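Local coordinates for D-methionine-binding lipoprotein MetQ (Escherichia coli, PDB 4YAH) that binds methionine and serves as the substrate-binding component of an ATP-driven D-methionine uptake system, at residues G116-K120 with L191-Q195; N31-V37 with G58-V64; L142-L147 with G162-V167. All coordinates share one frame; numbering follows the deposited sequence.

MetQ is built as two alpha/beta lobes, each round its own mixed sheet, with methionine bound between them. Contact 2 comes first along the chain and belongs to the sheet of the first lobe, joining its edge strand 60-66 to strand 32-38. Contacts 1 and 3 both lie in the other lobe: the segments of contact 3 fall in sequence between the two of contact 1. Their centres are about 21 Å apart, whereas contact 2 is centred about 37 Å from contact 1 and about 34 Å from contact 3, across the middle of the chain. Contact 3 alone includes a ligand-binding residue, Arg144; contacts 1 and 2 are structural parts of the lobes that enclose the ligand.

Contact 1: G116-K120 with L191-Q195; sequences GYSKK and LDDAQ
Tyr117 and Leu191 begin the contact where strand 115-117 ends: Leu191 CD2 sits against the carbonyl, 3.6 Å from Tyr117 O, and the same methyl lies 4.3 Å from Tyr117 CB, an apolar contact. The tyrosine ring runs on away from the loop, toward Pro213 and Asp216. A leucine suits position Leu191, whose side chain also touches Leu211 and Ile201. Ser118 turns its own side chain away, but its CA packs on Leu191 CD2 at 3.9 Å. Its OG accepts from Lys120 N at 2.9 Å, an ST turn that bends the chain off the strand, and is further bonded to Ala197 O.

At Lys119 the long aliphatic chain crosses Leu191 at about a right angle, CD lying 3.7 Å from Leu191 CB. A bend at chi3 (76°) then swings the ammonium to Asp192, where NZ meets the syn lone pair of OD1 at 2.7 Å in a salt bridge between two exposed side chains. Lysine can thus serve both an apolar and a charged neighbour. One water accepts from Lys119 N and donates to Leu191 O, bridging the two backbones.

Lys120 bends instead at its last torsion, and NZ donates to Asp193 O at 2.7 Å, 30° out of the carbonyl plane, while also bonding Ile196 O. Asp193 OD2 meanwhile closes an Asx turn by accepting from Gln195 N. That Asx turn leads into strand 196-201, while the ST turn leaves strand 115-117, the first strand of this lobe's sheet, which lies antiparallel between 196-201 and 219-220, as in the type II periplasmic binding protein fold.

Contact 2: N31-V37 with G58-V64; sequences NHIKVGV and GLDVELV
His32 reaches over two residues of the neighbouring strand with both ring nitrogens. ND1 donates to Asp60 OD2 at 3.1 Å, with the oxygen lying in the ring plane, yet the histidine comes from above the carboxylate plane, the two planes standing 75° apart. NE2 makes a weak, bent bond to Glu62 OE1 (2.9 Å). With CG anti to the backbone N (chi1 -176°), the ring is laid across the strand between the two acids, which would probably stabilise its doubly protonated form. A leucine in its place would probably leave the carboxylates of Asp60 and Glu62 without the ring N-H donors that now link them. Lys34 runs alongside Glu62, pointing the same way, so that its CE comes within 3.4 Å of OE1 while the charges stay just beyond salt-bridge range.

Beneath these side chains the two backbones pair in parallel, Asp60 N, Glu62 N and Val64 N donating to Asn31 O, Ile33 O and Val35 O, and the return bonds running from Ile33, Val35 and Val37. This is the strand pairing of a beta-alpha-beta crossover, with helix 41-57 between the strands and strand 60-66 at the sheet edge. On the other face, Ile33 CG2 lies 3.7 Å from Val61 CG2, and Val35 CG2 reaches Val61 CG1; these beta-branched residues suit a strand, and the two valines also meet helices, Phe246 of helix 241-250 touching Val35 and Val61, and Ala53 of helix 41-57 touching Val61.

At the start of the pair, Asn31 ND2 donates almost straight (178°) to Gly58 O at 2.8 Å. Gly58 follows the helix with positive phi, a conformation that suits glycine, and turns the chain into the edge strand.

Contact 3: L142-L147 with G162-V167; sequences LGRSLL and GLLPTV. With MET (methionine), chain B.
Pro165 sets its ring against helix 139-151, between the side chains of Leu146 and Leu147. Its CG is 4.0 Å from Leu147 CG, the two side chains crossing at about a right angle, and 4.2 Å from Leu146 CB. The same ring rests on Gly143, with CD 3.6 Å from Gly143 CA; here a beta carbon would run into Leu163 O, so a glycine is what lets the loop come down onto the helix. Pro165 O in turn takes a CA-H...O contact from Gly143.

Leu146 sends CD1 across to the Thr166 backbone, 3.4 Å from its C, and on toward Val167 CG2. Leu147 reaches the other way along the loop, CD1 lying 3.6 Å from Gly162 O. Both leucines are carried on the helix side facing the loop, while Arg144 points away, extended, and gives NH1 to OXT of the bound methionine at 2.8 Å. Glu221 pairs with Arg144 NH2 in a salt bridge, and Tyr227, which Leu163 touches, makes a cation-pi contact with the same guanidinium.

No hydrogen bond crosses the contact between the segments: apolar fit and a glycine-to-proline match of shapes join the loop to the helix, leaving the polar chemistry to the side that carries the ligand-binding arginine.

Contact 1: G116-K120 with L191-Q195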
ATOM      1  N   GLY A 116       9.252   4.601  -7.959  1.00 16.05           N
ATOM      2  CA  GLY A 116      10.654   4.566  -7.574  1.00 19.40           C
ATOM      3  C   GLY A 116      11.127   5.981  -7.279  1.00 19.94           C
ATOM      4  O   GLY A 116      10.771   6.920  -7.994  1.00 17.58           O
ATOM      5  N   TYR A 117      11.903   6.124  -6.212  1.00 16.04           N
ATOM      6  CA  TYR A 117      12.364   7.420  -5.719  1.00 16.47           C
ATOM      7  C   TYR A 117      13.848   7.387  -5.465  1.00 17.27           C
ATOM      8  O   TYR A 117      14.417   6.324  -5.252  1.00 16.47           O
ATOM      9  CB  TYR A 117      11.671   7.814  -4.409  1.00 16.32           C
ATOM     10  CG  TYR A 117      10.163   7.853  -4.441  1.00 15.24           C
ATOM     11  CD1 TYR A 117       9.483   9.019  -4.751  1.00 19.14           C
ATOM     12  CD2 TYR A 117       9.409   6.716  -4.149  1.00 17.03           C
ATOM     13  CE1 TYR A 117       8.091   9.060  -4.768  1.00 20.50           C
ATOM     14  CE2 TYR A 117       8.023   6.740  -4.162  1.00 17.55           C
ATOM     15  CZ  TYR A 117       7.366   7.911  -4.472  1.00 17.00           C
ATOM     16  OH  TYR A 117       5.988   7.964  -4.488  1.00 19.07           O
ATOM     17  N   SER A 118      14.472   8.564  -5.455  1.00 16.95           N
ATOM     18  CA  SER A 118      15.880   8.655  -5.125  1.00 17.03           C
ATOM     19  C   SER A 118      16.238  10.030  -4.583  1.00 18.10           C
ATOM     20  O   SER A 118      15.641  11.025  -4.988  1.00 19.81           O
ATOM     21  CB  SER A 118      16.734   8.374  -6.352  1.00 16.39           C
ATOM     22  OG  SER A 118      18.090   8.511  -6.002  1.00 16.54           O
ATOM     23  N   LYS A 119      17.199  10.076  -3.664  1.00 18.83           N
ATOM     24  CA  LYS A 119      17.783  11.350  -3.238  1.00 18.63           C
ATOM     25  C   LYS A 119      19.199  11.511  -3.816  1.00 22.66           C
ATOM     26  O   LYS A 119      19.904  12.477  -3.498  1.00 23.89           O
ATOM     27  CB  LYS A 119      17.772  11.452  -1.708  1.00 20.32           C
ATOM     28  CG  LYS A 119      16.357  11.551  -1.158  1.00 19.19           C
ATOM     29  CD  LYS A 119      16.293  11.616   0.372  1.00 19.86           C
ATOM     30  CE  LYS A 119      16.692  12.977   0.877  1.00 25.82           C
ATOM     31  NZ  LYS A 119      16.438  13.048   2.337  1.00 21.34           N
ATOM     32  N   LYS A 120      19.602  10.589  -4.689  1.00 16.14           N
ATOM     33  CA  LYS A 120      20.939  10.621  -5.311  1.00 15.92           C
ATOM     34  C   LYS A 120      20.933  10.876  -6.816  1.00 16.75           C
ATOM     35  O   LYS A 120      21.898  11.447  -7.339  1.00 20.37           O
ATOM     36  CB  LYS A 120      21.684   9.322  -5.032  1.00 20.18           C
ATOM     37  CG  LYS A 120      21.948   9.149  -3.533  1.00 19.27           C
ATOM     38  CD  LYS A 120      22.671   7.865  -3.218  1.00 18.87           C
ATOM     39  CE  LYS A 120      22.917   7.718  -1.738  1.00 19.16           C
ATOM     40  NZ  LYS A 120      21.636   7.722  -0.988  1.00 19.81           N
ATOM     41  N   LEU A 191      16.409   5.946   1.768  1.00 14.53           N
ATOM     42  CA  LEU A 191      16.863   6.890   0.742  1.00 16.22           C
ATOM     43  C   LEU A 191      18.122   7.641   1.138  1.00 17.49           C
ATOM     44  O   LEU A 191      18.883   8.071   0.272  1.00 16.10           O
ATOM     45  CB  LEU A 191      15.784   7.919   0.439  1.00 17.43           C
ATOM     46  CG  LEU A 191      14.534   7.408  -0.271  1.00 17.41           C
ATOM     47  CD1 LEU A 191      13.477   8.473  -0.271  1.00 19.34           C
ATOM     48  CD2 LEU A 191      14.868   6.963  -1.712  1.00 17.79           C
ATOM     49  N   ASP A 192      18.320   7.834   2.441  1.00 16.28           N
ATOM     50  CA  ASP A 192      19.481   8.557   2.944  1.00 18.38           C
ATOM     51  C   ASP A 192      20.694   7.653   3.152  1.00 16.66           C
ATOM     52  O   ASP A 192      21.782   8.144   3.441  1.00 17.38           O
ATOM     53  CB  ASP A 192      19.147   9.243   4.285  1.00 18.35           C
ATOM     54  CG  ASP A 192      18.048  10.301   4.166  1.00 21.69           C
ATOM     55  OD1 ASP A 192      18.148  11.167   3.266  1.00 20.97           O
ATOM     56  OD2 ASP A 192      17.090  10.287   5.005  1.00 22.92           O
ATOM     57  N   ASP A 193      20.516   6.339   3.051  1.00 16.22           N
ATOM     58  CA  ASP A 193      21.633   5.415   3.218  1.00 20.09           C
ATOM     59  C   ASP A 193      22.666   5.679   2.120  1.00 18.42           C
ATOM     60  O   ASP A 193      22.302   5.918   0.961  1.00 18.76           O
ATOM     61  CB  ASP A 193      21.166   3.963   3.171  1.00 23.36           C
ATOM     62  CG  ASP A 193      22.300   2.973   3.419  1.00 30.90           C
ATOM     63  OD1 ASP A 193      22.475   2.541   4.578  1.00 33.03           O
ATOM     64  OD2 ASP A 193      23.016   2.620   2.455  1.00 26.43           O
ATOM     65  N   ALA A 194      23.945   5.612   2.480  1.00 19.06           N
ATOM     66  CA  ALA A 194      25.001   6.044   1.575  1.00 18.80           C
ATOM     67  C   ALA A 194      25.047   5.237   0.296  1.00 20.56           C
ATOM     68  O   ALA A 194      25.506   5.740  -0.727  1.00 22.05           O
ATOM     69  CB  ALA A 194      26.352   5.985   2.283  1.00 25.97           C
ATOM     70  N   GLN A 195      24.584   3.994   0.331  1.00 21.84           N
ATOM     71  CA  GLN A 195      24.658   3.135  -0.853  1.00 25.15           C
ATOM     72  C   GLN A 195      23.325   2.947  -1.609  1.00 21.16           C
ATOM     73  O   GLN A 195      23.316   2.363  -2.690  1.00 20.97           O
ATOM     74  CB  GLN A 195      25.214   1.768  -0.457  1.00 25.75           C
ATOM     75  CG  GLN A 195      26.650   1.815   0.072  1.00 30.74           C
ATOM     76  CD  GLN A 195      27.639   2.466  -0.899  1.00 38.37           C
ATOM     77  OE1 GLN A 195      27.509   2.350  -2.119  1.00 35.18           O
ATOM     78  NE2 GLN A 195      28.627   3.168  -0.350  1.00 46.27           N
TER
HETATM   79  O   HOH W   1      18.466   7.835  -2.484  1.00 16.96           O

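Contact 2: N31-V37 with G58-V64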
ATOM      1  N   ASN A  31     -22.816   1.148  18.606  1.00 20.29           N
ATOM      2  CA  ASN A  31     -22.682   2.245  17.666  1.00 20.81           C
ATOM      3  C   ASN A  31     -21.230   2.648  17.486  1.00 24.30           C
ATOM      4  O   ASN A  31     -20.950   3.749  17.037  1.00 23.33           O
ATOM      5  CB  ASN A  31     -23.486   3.447  18.110  1.00 24.52           C
ATOM      6  CG  ASN A  31     -23.607   4.476  17.022  1.00 23.76           C
ATOM      7  OD1 ASN A  31     -23.904   4.145  15.873  1.00 23.91           O
ATOM      8  ND2 ASN A  31     -23.314   5.721  17.353  1.00 30.61           N
ATOM      9  N   HIS A  32     -20.328   1.739  17.839  1.00 21.91           N
ATOM     10  CA  HIS A  32     -18.890   1.999  17.827  1.00 23.34           C
ATOM     11  C   HIS A  32     -18.166   0.958  16.988  1.00 19.92           C
ATOM     12  O   HIS A  32     -18.470  -0.227  17.084  1.00 22.07           O
ATOM     13  CB  HIS A  32     -18.354   1.976  19.254  1.00 21.60           C
ATOM     14  CG  HIS A  32     -16.908   2.315  19.372  1.00 24.96           C
ATOM     15  ND1 HIS A  32     -16.454   3.616  19.442  1.00 34.09           N
ATOM     16  CD2 HIS A  32     -15.812   1.527  19.473  1.00 34.67           C
ATOM     17  CE1 HIS A  32     -15.139   3.614  19.558  1.00 35.71           C
ATOM     18  NE2 HIS A  32     -14.724   2.358  19.583  1.00 28.13           N
ATOM     19  N   ILE A  33     -17.213   1.396  16.153  1.00 20.00           N
ATOM     20  CA  ILE A  33     -16.384   0.467  15.403  1.00 21.26           C
ATOM     21  C   ILE A  33     -14.935   0.956  15.420  1.00 19.81           C
ATOM     22  O   ILE A  33     -14.686   2.140  15.298  1.00 22.86           O
ATOM     23  CB  ILE A  33     -16.898   0.303  13.939  1.00 21.80           C
ATOM     24  CG1 ILE A  33     -16.089  -0.743  13.180  1.00 28.25           C
ATOM     25  CG2 ILE A  33     -16.889   1.628  13.202  1.00 20.32           C
ATOM     26  CD1 ILE A  33     -16.639  -1.039  11.786  1.00 25.77           C
ATOM     27  N   LYS A  34     -14.003   0.034  15.617  1.00 19.68           N
ATOM     28  CA  LYS A  34     -12.573   0.361  15.580  1.00 20.16           C
ATOM     29  C   LYS A  34     -12.000  -0.067  14.226  1.00 19.70           C
ATOM     30  O   LYS A  34     -12.149  -1.229  13.832  1.00 17.79           O
ATOM     31  CB  LYS A  34     -11.821  -0.339  16.711  1.00 20.44           C
ATOM     32  CG  LYS A  34     -12.180   0.131  18.132  1.00 24.35           C
ATOM     33  CD  LYS A  34     -11.223  -0.461  19.133  1.00 31.87           C
ATOM     34  CE  LYS A  34     -11.523   0.029  20.542  1.00 52.16           C
ATOM     35  NZ  LYS A  34     -10.512  -0.445  21.529  1.00 70.22           N
ATOM     36  N   VAL A  35     -11.341   0.861  13.532  1.00 19.12           N
ATOM     37  CA  VAL A  35     -10.752   0.575  12.221  1.00 14.79           C
ATOM     38  C   VAL A  35      -9.267   0.871  12.226  1.00 18.90           C
ATOM     39  O   VAL A  35      -8.862   1.978  12.562  1.00 18.36           O
ATOM     40  CB  VAL A  35     -11.412   1.386  11.109  1.00 15.78           C
ATOM     41  CG1 VAL A  35     -10.884   0.950   9.747  1.00 16.55           C
ATOM     42  CG2 VAL A  35     -12.936   1.222  11.141  1.00 19.60           C
ATOM     43  N   GLY A  36      -8.465  -0.126  11.857  1.00 17.25           N
ATOM     44  CA  GLY A  36      -7.025   0.047  11.776  1.00 19.34           C
ATOM     45  C   GLY A  36      -6.582   0.666  10.465  1.00 18.53           C
ATOM     46  O   GLY A  36      -6.986   0.222   9.391  1.00 17.34           O
ATOM     47  N   VAL A  37      -5.743   1.694  10.568  1.00 16.35           N
ATOM     48  CA  VAL A  37      -5.230   2.448   9.424  1.00 16.12           C
ATOM     49  C   VAL A  37      -3.761   2.762   9.651  1.00 17.65           C
ATOM     50  O   VAL A  37      -3.260   2.629  10.772  1.00 16.07           O
ATOM     51  CB  VAL A  37      -6.021   3.761   9.190  1.00 17.70           C
ATOM     52  CG1 VAL A  37      -7.499   3.448   8.992  1.00 21.27           C
ATOM     53  CG2 VAL A  37      -5.871   4.722  10.348  1.00 19.44           C
ATOM     54  N   GLY A  58     -24.261   9.081  12.222  1.00 33.33           N
ATOM     55  CA  GLY A  58     -23.997   9.230  13.641  1.00 24.79           C
ATOM     56  C   GLY A  58     -23.234   8.034  14.176  1.00 37.11           C
ATOM     57  O   GLY A  58     -23.306   7.739  15.363  1.00 33.12           O
ATOM     58  N   LEU A  59     -22.496   7.352  13.296  1.00 28.78           N
ATOM     59  CA  LEU A  59     -21.682   6.203  13.685  1.00 20.81           C
ATOM     60  C   LEU A  59     -20.387   6.687  14.333  1.00 21.92           C
ATOM     61  O   LEU A  59     -19.744   7.603  13.823  1.00 25.77           O
ATOM     62  CB  LEU A  59     -21.359   5.328  12.468  1.00 22.28           C
ATOM     63  CG  LEU A  59     -20.452   4.122  12.716  1.00 22.65           C
ATOM     64  CD1 LEU A  59     -21.170   3.102  13.590  1.00 28.16           C
ATOM     65  CD2 LEU A  59     -20.018   3.511  11.392  1.00 19.76           C
ATOM     66  N   ASP A  60     -20.003   6.062  15.439  1.00 23.03           N
ATOM     67  CA  ASP A  60     -18.781   6.424  16.142  1.00 24.76           C
ATOM     68  C   ASP A  60     -17.636   5.533  15.674  1.00 21.95           C
ATOM     69  O   ASP A  60     -17.466   4.414  16.156  1.00 22.81           O
ATOM     70  CB  ASP A  60     -18.983   6.305  17.656  1.00 25.09           C
ATOM     71  CG  ASP A  60     -17.773   6.764  18.452  1.00 52.42           C
ATOM     72  OD1 ASP A  60     -16.875   7.419  17.871  1.00 51.72           O
ATOM     73  OD2 ASP A  60     -17.730   6.477  19.670  1.00 65.87           O
ATOM     74  N   VAL A  61     -16.867   6.032  14.710  1.00 22.10           N
ATOM     75  CA  VAL A  61     -15.677   5.337  14.228  1.00 23.49           C
ATOM     76  C   VAL A  61     -14.422   5.774  14.992  1.00 22.50           C
ATOM     77  O   VAL A  61     -14.112   6.960  15.067  1.00 25.47           O
ATOM     78  CB  VAL A  61     -15.466   5.594  12.735  1.00 23.82           C
ATOM     79  CG1 VAL A  61     -14.179   4.919  12.241  1.00 22.70           C
ATOM     80  CG2 VAL A  61     -16.680   5.096  11.938  1.00 23.64           C
ATOM     81  N   GLU A  62     -13.719   4.794  15.551  1.00 20.00           N
ATOM     82  CA  GLU A  62     -12.438   5.017  16.201  1.00 23.00           C
ATOM     83  C   GLU A  62     -11.329   4.527  15.290  1.00 23.28           C
ATOM     84  O   GLU A  62     -11.320   3.353  14.917  1.00 19.56           O
ATOM     85  CB  GLU A  62     -12.376   4.286  17.542  1.00 24.13           C
ATOM     86  CG  GLU A  62     -11.077   4.518  18.266  1.00 26.46           C
ATOM     87  CD  GLU A  62     -11.012   3.794  19.594  1.00 41.01           C
ATOM     88  OE1 GLU A  62     -12.067   3.328  20.071  1.00 28.51           O
ATOM     89  OE2 GLU A  62      -9.906   3.685  20.164  1.00 38.77           O
ATOM     90  N   LEU A  63     -10.389   5.408  14.944  1.00 19.83           N
ATOM     91  CA  LEU A  63      -9.232   5.000  14.158  1.00 20.70           C
ATOM     92  C   LEU A  63      -8.130   4.517  15.089  1.00 22.15           C
ATOM     93  O   LEU A  63      -7.783   5.189  16.067  1.00 25.12           O
ATOM     94  CB  LEU A  63      -8.744   6.152  13.287  1.00 18.66           C
ATOM     95  CG  LEU A  63      -9.796   6.706  12.325  1.00 24.37           C
ATOM     96  CD1 LEU A  63      -9.240   7.892  11.561  1.00 27.80           C
ATOM     97  CD2 LEU A  63     -10.316   5.622  11.356  1.00 21.50           C
ATOM     98  N   VAL A  64      -7.642   3.312  14.830  1.00 17.05           N
ATOM     99  CA  VAL A  64      -6.498   2.767  15.531  1.00 16.70           C
ATOM    100  C   VAL A  64      -5.347   2.803  14.555  1.00 18.11           C
ATOM    101  O   VAL A  64      -5.448   2.215  13.484  1.00 18.91           O
ATOM    102  CB  VAL A  64      -6.754   1.336  16.006  1.00 18.18           C
ATOM    103  CG1 VAL A  64      -5.561   0.776  16.755  1.00 23.08           C
ATOM    104  CG2 VAL A  64      -7.998   1.291  16.906  1.00 23.83           C
TER
HETATM  105  O   HOH W   2      -9.029   1.500  21.493  1.00 50.24           O

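Contact 3: L142-L147 with G162-V167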
ATOM      1  N   LEU A 142       7.163  -7.030  -2.864  1.00 16.52           N
ATOM      2  CA  LEU A 142       8.430  -7.360  -3.494  1.00 15.14           C
ATOM      3  C   LEU A 142       8.204  -7.705  -4.970  1.00 17.11           C
ATOM      4  O   LEU A 142       8.876  -7.167  -5.861  1.00 16.61           O
ATOM      5  CB  LEU A 142       9.108  -8.527  -2.783  1.00 17.07           C
ATOM      6  CG  LEU A 142      10.336  -9.103  -3.512  1.00 22.98           C
ATOM      7  CD1 LEU A 142      11.383  -8.033  -3.675  1.00 21.06           C
ATOM      8  CD2 LEU A 142      10.885 -10.288  -2.758  1.00 29.00           C
ATOM      9  N   GLY A 143       7.262  -8.607  -5.228  1.00 19.06           N
ATOM     10  CA  GLY A 143       6.999  -9.056  -6.583  1.00 16.88           C
ATOM     11  C   GLY A 143       6.596  -7.878  -7.429  1.00 16.09           C
ATOM     12  O   GLY A 143       7.081  -7.679  -8.534  1.00 14.94           O
ATOM     13  N   ARG A 144       5.714  -7.070  -6.867  1.00 16.96           N
ATOM     14  CA  ARG A 144       5.240  -5.864  -7.513  1.00 16.13           C
ATOM     15  C   ARG A 144       6.372  -4.911  -7.909  1.00 15.77           C
ATOM     16  O   ARG A 144       6.362  -4.331  -8.997  1.00 16.98           O
ATOM     17  CB  ARG A 144       4.280  -5.176  -6.561  1.00 16.47           C
ATOM     18  CG  ARG A 144       3.733  -3.868  -7.026  1.00 16.88           C
ATOM     19  CD  ARG A 144       2.915  -3.257  -5.926  1.00 19.05           C
ATOM     20  NE  ARG A 144       2.140  -2.116  -6.385  1.00 16.90           N
ATOM     21  CZ  ARG A 144       1.379  -1.368  -5.600  1.00 15.74           C
ATOM     22  NH1 ARG A 144       1.314  -1.611  -4.288  1.00 15.34           N
ATOM     23  NH2 ARG A 144       0.696  -0.362  -6.119  1.00 17.13           N
ATOM     24  N   SER A 145       7.320  -4.730  -6.994  1.00 15.32           N
ATOM     25  CA  SER A 145       8.480  -3.875  -7.229  1.00 16.10           C
ATOM     26  C   SER A 145       9.367  -4.423  -8.314  1.00 16.82           C
ATOM     27  O   SER A 145       9.840  -3.675  -9.169  1.00 18.59           O
ATOM     28  CB  SER A 145       9.271  -3.707  -5.940  1.00 16.92           C
ATOM     29  OG  SER A 145       8.451  -3.056  -4.977  1.00 18.42           O
ATOM     30  N   LEU A 146       9.597  -5.726  -8.297  1.00 17.92           N
ATOM     31  CA  LEU A 146      10.418  -6.331  -9.343  1.00 16.74           C
ATOM     32  C   LEU A 146       9.741  -6.215 -10.707  1.00 17.55           C
ATOM     33  O   LEU A 146      10.408  -5.969 -11.718  1.00 17.09           O
ATOM     34  CB  LEU A 146      10.714  -7.787  -9.007  1.00 17.72           C
ATOM     35  CG  LEU A 146      11.594  -8.004  -7.781  1.00 21.80           C
ATOM     36  CD1 LEU A 146      11.753  -9.464  -7.557  1.00 18.85           C
ATOM     37  CD2 LEU A 146      12.959  -7.360  -7.947  1.00 20.17           C
ATOM     38  N   LEU A 147       8.417  -6.367 -10.754  1.00 16.64           N
ATOM     39  CA  LEU A 147       7.702  -6.183 -12.012  1.00 15.90           C
ATOM     40  C   LEU A 147       7.858  -4.747 -12.519  1.00 17.31           C
ATOM     41  O   LEU A 147       7.967  -4.528 -13.719  1.00 19.26           O
ATOM     42  CB  LEU A 147       6.226  -6.547 -11.845  1.00 17.05           C
ATOM     43  CG  LEU A 147       6.026  -8.047 -11.673  1.00 17.24           C
ATOM     44  CD1 LEU A 147       4.602  -8.304 -11.183  1.00 21.00           C
ATOM     45  CD2 LEU A 147       6.314  -8.804 -12.959  1.00 19.40           C
ATOM     46  N   GLY A 162       4.130 -14.529 -12.618  1.00 25.65           N
ATOM     47  CA  GLY A 162       2.870 -13.945 -12.204  1.00 27.15           C
ATOM     48  C   GLY A 162       3.116 -12.715 -11.345  1.00 25.41           C
ATOM     49  O   GLY A 162       3.931 -11.846 -11.705  1.00 27.15           O
ATOM     50  N   LEU A 163       2.436 -12.663 -10.201  1.00 26.22           N
ATOM     51  CA  LEU A 163       2.555 -11.541  -9.268  1.00 26.03           C
ATOM     52  C   LEU A 163       3.645 -11.734  -8.230  1.00 26.53           C
ATOM     53  O   LEU A 163       3.917 -10.817  -7.452  1.00 23.42           O
ATOM     54  CB  LEU A 163       1.232 -11.305  -8.539  1.00 28.91           C
ATOM     55  CG  LEU A 163       0.043 -10.893  -9.407  1.00 37.62           C
ATOM     56  CD1 LEU A 163      -1.143 -10.546  -8.528  1.00 42.41           C
ATOM     57  CD2 LEU A 163       0.400  -9.718 -10.301  1.00 41.98           C
ATOM     58  N   LEU A 164       4.261 -12.914  -8.209  1.00 21.98           N
ATOM     59  CA  LEU A 164       5.168 -13.269  -7.127  1.00 23.52           C
ATOM     60  C   LEU A 164       6.596 -13.595  -7.586  1.00 22.84           C
ATOM     61  O   LEU A 164       7.215 -14.536  -7.097  1.00 22.12           O
ATOM     62  CB  LEU A 164       4.584 -14.443  -6.343  1.00 24.96           C
ATOM     63  CG  LEU A 164       3.230 -14.112  -5.697  1.00 30.99           C
ATOM     64  CD1 LEU A 164       2.584 -15.358  -5.093  1.00 35.21           C
ATOM     65  CD2 LEU A 164       3.372 -13.044  -4.626  1.00 31.62           C
ATOM     66  N   PRO A 165       7.151 -12.782  -8.489  1.00 19.89           N
ATOM     67  CA  PRO A 165       8.582 -13.001  -8.707  1.00 22.53           C
ATOM     68  C   PRO A 165       9.409 -12.713  -7.446  1.00 22.55           C
ATOM     69  O   PRO A 165       9.008 -11.894  -6.612  1.00 19.88           O
ATOM     70  CB  PRO A 165       8.924 -12.000  -9.814  1.00 19.24           C
ATOM     71  CG  PRO A 165       7.959 -10.886  -9.620  1.00 18.43           C
ATOM     72  CD  PRO A 165       6.672 -11.551  -9.141  1.00 19.95           C
ATOM     73  N   THR A 166      10.549 -13.389  -7.323  1.00 21.76           N
ATOM     74  CA  THR A 166      11.545 -13.077  -6.300  1.00 20.31           C
ATOM     75  C   THR A 166      12.841 -12.667  -6.968  1.00 18.96           C
ATOM     76  O   THR A 166      12.946 -12.695  -8.191  1.00 20.47           O
ATOM     77  CB  THR A 166      11.830 -14.265  -5.381  1.00 24.17           C
ATOM     78  OG1 THR A 166      12.564 -15.251  -6.105  1.00 25.74           O
ATOM     79  CG2 THR A 166      10.545 -14.873  -4.846  1.00 25.88           C
ATOM     80  N   VAL A 167      13.836 -12.298  -6.176  1.00 20.37           N
ATOM     81  CA  VAL A 167      15.116 -11.904  -6.745  1.00 21.17           C
ATOM     82  C   VAL A 167      15.767 -13.085  -7.461  1.00 21.51           C
ATOM     83  O   VAL A 167      16.521 -12.901  -8.412  1.00 21.84           O
ATOM     84  CB  VAL A 167      16.044 -11.337  -5.659  1.00 23.63           C
ATOM     85  CG1 VAL A 167      17.428 -11.036  -6.209  1.00 29.06           C
ATOM     86  CG2 VAL A 167      15.435 -10.068  -5.100  1.00 26.18           C
TER
HETATM   87  N   MET B 301      -1.156   1.107   0.448  1.00 16.33           N
HETATM   88  CA  MET B 301      -0.231   0.059   0.014  1.00 16.55           C
HETATM   89  C   MET B 301      -0.117   0.087  -1.492  1.00 17.10           C
HETATM   90  O   MET B 301      -1.156   0.104  -2.159  1.00 17.75           O
HETATM   91  CB  MET B 301      -0.713  -1.319   0.475  1.00 18.12           C
HETATM   92  CG  MET B 301       0.279  -2.447   0.233  1.00 15.74           C
HETATM   93  SD  MET B 301      -0.305  -4.068   0.771  1.00 15.65           S
HETATM   94  CE  MET B 301      -0.149  -3.897   2.548  1.00 16.05           C
HETATM   95  OXT MET B 301       1.004   0.066  -2.037  1.00 18.27           O